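Local coordinates for putative potassium transport protein (Staphylococcus aureus 08BA02176, PDB 4XTT), which probably regulates a potassium transporter, binding the second messenger cyclic di-AMP through its RCK C domain, at residues V18-T23 / N79-N84. Sequence-based numbering, arbitrary orientation.
Sequences VELKAT and NRFEKN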
ATOM      1  N   VAL A  18       6.396   2.948   8.409  1.00 27.10           N
ATOM      2  CA  VAL A  18       7.216   2.240   9.366  1.00 30.88           C
ATOM      3  C   VAL A  18       7.708   0.957   8.729  1.00 34.04           C
ATOM      4  O   VAL A  18       6.986   0.304   7.974  1.00 37.71           O
ATOM      5  CB  VAL A  18       6.432   1.927  10.663  1.00 33.53           C
ATOM      6  CG1 VAL A  18       7.241   1.026  11.579  1.00 47.92           C
ATOM      7  CG2 VAL A  18       6.047   3.226  11.375  1.00 23.94           C
ATOM      8  N   GLU A  19       8.961   0.624   8.987  1.00 41.65           N
ATOM      9  CA  GLU A  19       9.500  -0.670   8.612  1.00 27.33           C
ATOM     10  C   GLU A  19       9.449  -1.664   9.764  1.00 26.05           C
ATOM     11  O   GLU A  19       9.679  -1.306  10.918  1.00 36.45           O
ATOM     12  CB  GLU A  19      10.923  -0.514   8.094  1.00 34.51           C
ATOM     13  CG  GLU A  19      10.977  -0.150   6.628  1.00 39.47           C
ATOM     14  CD  GLU A  19      12.384   0.110   6.160  1.00 44.09           C
ATOM     15  OE1 GLU A  19      13.326  -0.383   6.819  1.00 40.33           O
ATOM     16  OE2 GLU A  19      12.541   0.765   5.108  1.00 41.59           O
ATOM     17  N   LEU A  20       9.156  -2.918   9.447  1.00 34.28           N
ATOM     18  CA  LEU A  20       9.088  -3.951  10.471  1.00 44.48           C
ATOM     19  C   LEU A  20       9.732  -5.237   9.964  1.00 46.28           C
ATOM     20  O   LEU A  20       9.291  -5.821   8.976  1.00 35.08           O
ATOM     21  CB  LEU A  20       7.639  -4.218  10.875  1.00 43.81           C
ATOM     22  CG  LEU A  20       7.491  -5.289  11.952  1.00 40.94           C
ATOM     23  CD1 LEU A  20       8.126  -4.801  13.241  1.00 55.38           C
ATOM     24  CD2 LEU A  20       6.038  -5.663  12.171  1.00 62.72           C
ATOM     25  N   LYS A  21      10.767  -5.682  10.669  1.00 51.85           N
ATOM     26  CA  LYS A  21      11.537  -6.842  10.248  1.00 47.17           C
ATOM     27  C   LYS A  21      10.827  -8.109  10.701  1.00 43.60           C
ATOM     28  O   LYS A  21      10.321  -8.180  11.822  1.00 47.91           O
ATOM     29  CB  LYS A  21      12.958  -6.767  10.813  1.00 54.93           C
ATOM     30  CG  LYS A  21      13.884  -7.918  10.413  1.00 58.62           C
ATOM     31  CD  LYS A  21      15.334  -7.446  10.307  1.00 46.45           C
ATOM     32  CE  LYS A  21      15.662  -6.414  11.385  1.00 66.86           C
ATOM     33  NZ  LYS A  21      16.990  -5.765  11.200  1.00 80.13           N
ATOM     34  N   ALA A  22      10.776  -9.104   9.823  1.00 42.07           N
ATOM     35  CA  ALA A  22      10.032 -10.322  10.109  1.00 48.81           C
ATOM     36  C   ALA A  22      10.747 -11.206  11.127  1.00 74.41           C
ATOM     37  O   ALA A  22      11.922 -11.544  10.964  1.00 69.25           O
ATOM     38  CB  ALA A  22       9.787 -11.096   8.829  1.00 50.17           C
ATOM     39  N   THR A  23      10.014 -11.585  12.170  1.00 82.71           N
ATOM     40  CA  THR A  23      10.529 -12.470  13.209  1.00 91.37           C
ATOM     41  C   THR A  23      10.138 -13.910  12.893  1.00 92.42           C
ATOM     42  O   THR A  23       9.262 -14.141  12.057  1.00 84.42           O
ATOM     43  CB  THR A  23       9.986 -12.086  14.595  1.00 84.98           C
ATOM     44  OG1 THR A  23      10.459 -13.016  15.578  1.00 91.15           O
ATOM     45  CG2 THR A  23       8.469 -12.109  14.582  1.00 68.44           C
ATOM     46  N   ASN A  79       0.847   0.602  15.632  1.00 35.22           N
ATOM     47  CA  ASN A  79       1.295   0.263  16.980  1.00 38.83           C
ATOM     48  C   ASN A  79       0.627  -1.003  17.521  1.00 33.08           C
ATOM     49  O   ASN A  79       1.239  -1.786  18.242  1.00 41.30           O
ATOM     50  CB  ASN A  79       1.048   1.440  17.915  1.00 43.76           C
ATOM     51  CG  ASN A  79       1.492   1.163  19.331  1.00 77.66           C
ATOM     52  OD1 ASN A  79       2.615   1.488  19.710  1.00 96.97           O
ATOM     53  ND2 ASN A  79       0.598   0.595  20.138  1.00 78.10           N
ATOM     54  N   ARG A  80      -0.629  -1.210  17.157  1.00 36.81           N
ATOM     55  CA  ARG A  80      -1.358  -2.390  17.594  1.00 32.24           C
ATOM     56  C   ARG A  80      -0.848  -3.656  16.921  1.00 44.11           C
ATOM     57  O   ARG A  80      -0.717  -4.698  17.563  1.00 41.00           O
ATOM     58  CB  ARG A  80      -2.846  -2.201  17.330  1.00 27.05           C
ATOM     59  CG  ARG A  80      -3.767  -3.108  18.120  1.00 31.86           C
ATOM     60  CD  ARG A  80      -4.930  -3.429  17.231  1.00 30.90           C
ATOM     61  NE  ARG A  80      -5.410  -2.182  16.638  1.00 57.54           N
ATOM     62  CZ  ARG A  80      -6.215  -2.095  15.583  1.00 75.56           C
ATOM     63  NH1 ARG A  80      -6.629  -3.194  14.956  1.00 56.97           N
ATOM     64  NH2 ARG A  80      -6.577  -0.899  15.134  1.00 61.43           N
ATOM     65  N   PHE A  81      -0.548  -3.567  15.631  1.00 41.04           N
ATOM     66  CA  PHE A  81      -0.016  -4.711  14.906  1.00 33.10           C
ATOM     67  C   PHE A  81       1.361  -5.100  15.427  1.00 41.70           C
ATOM     68  O   PHE A  81       1.663  -6.284  15.575  1.00 39.41           O
ATOM     69  CB  PHE A  81       0.060  -4.407  13.413  1.00 30.64           C
ATOM     70  CG  PHE A  81       0.710  -5.492  12.603  1.00 32.20           C
ATOM     71  CD1 PHE A  81       0.114  -6.740  12.479  1.00 34.88           C
ATOM     72  CD2 PHE A  81       1.908  -5.260  11.948  1.00 35.17           C
ATOM     73  CE1 PHE A  81       0.708  -7.744  11.728  1.00 27.95           C
ATOM     74  CE2 PHE A  81       2.505  -6.253  11.191  1.00 44.21           C
ATOM     75  CZ  PHE A  81       1.898  -7.500  11.079  1.00 40.75           C
ATOM     76  N   GLU A  82       2.177  -4.094  15.734  1.00 40.51           N
ATOM     77  CA  GLU A  82       3.531  -4.323  16.222  1.00 46.32           C
ATOM     78  C   GLU A  82       3.552  -4.995  17.585  1.00 44.93           C
ATOM     79  O   GLU A  82       4.425  -5.812  17.863  1.00 59.06           O
ATOM     80  CB  GLU A  82       4.301  -3.007  16.302  1.00 29.52           C
ATOM     81  CG  GLU A  82       4.658  -2.415  14.965  1.00 43.70           C
ATOM     82  CD  GLU A  82       5.385  -1.096  15.099  1.00 63.33           C
ATOM     83  OE1 GLU A  82       5.762  -0.746  16.237  1.00 65.89           O
ATOM     84  OE2 GLU A  82       5.574  -0.406  14.073  1.00 70.46           O
ATOM     85  N   LYS A  83       2.566  -4.686  18.415  1.00 47.48           N
ATOM     86  CA  LYS A  83       2.549  -5.190  19.778  1.00 43.57           C
ATOM     87  C   LYS A  83       2.044  -6.621  19.821  1.00 42.96           C
ATOM     88  O   LYS A  83       2.341  -7.361  20.757  1.00 63.68           O
ATOM     89  CB  LYS A  83       1.704  -4.274  20.667  1.00 38.63           C
ATOM     90  CG  LYS A  83       2.550  -3.292  21.471  1.00 70.13           C
ATOM     91  CD  LYS A  83       3.348  -2.372  20.548  1.00 76.31           C
ATOM     92  CE  LYS A  83       4.124  -1.318  21.323  1.00 85.88           C
ATOM     93  NZ  LYS A  83       4.809  -0.374  20.394  1.00 89.68           N
ATOM     94  N   ASN A  84       1.308  -7.020  18.791  1.00 41.44           N
ATOM     95  CA  ASN A  84       0.826  -8.393  18.702  1.00 43.43           C
ATOM     96  C   ASN A  84       1.882  -9.314  18.104  1.00 43.27           C
ATOM     97  O   ASN A  84       1.596 -10.455  17.754  1.00 46.83           O
ATOM     98  CB  ASN A  84      -0.458  -8.460  17.879  1.00 51.58           C
ATOM     99  CG  ASN A  84      -1.675  -8.001  18.664  1.00 65.84           C
ATOM    100  OD1 ASN A  84      -2.474  -8.814  19.124  1.00 90.06           O
ATOM    101  ND2 ASN A  84      -1.815  -6.692  18.823  1.00 65.16           N
TER
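In helix 75-83, which sets F81 and E82 against V18 and L20 of strand 15-21, the carbonyl oxygen of R80 takes one side-chain hydrogen bond, from N84 ND2, and two weak ones from the backbone nitrogens of K83 and N84 as the helix runs out. The hydrogen bond from N84 ND2 to R80 O measures 2.6 Å, its donor tilted 29° from the carbonyl plane. One turn's spacing also lets K83 NZ reach N79 OD1 at 3.0 Å, from well above the amide carbonyl plane. The interface with the strand illustrates how a helix packs on a sheet through alternate strand residues: V18 and L20 face the helix, whereas E19 turns to the other side and packs on A3 of the second subunit. In this TrkA-C domain the terminal helix thereby packs against strand 15-21, which lies at one edge of the chain's own antiparallel sheet, and F81 also meets M71 on the adjacent strand. L20 carries its CG opposite the backbone nitrogen (chi1 -180°), which brings L20 CD2 obliquely to F81 CE2, 3.7 Å away; Y40 meets the same aromatic ring edge-to-face. The E82 chain extends beyond CG and brings E82 OE2 to 3.3 Å from V18 CG1, a polar-to-apolar contact, both residues being partly exposed.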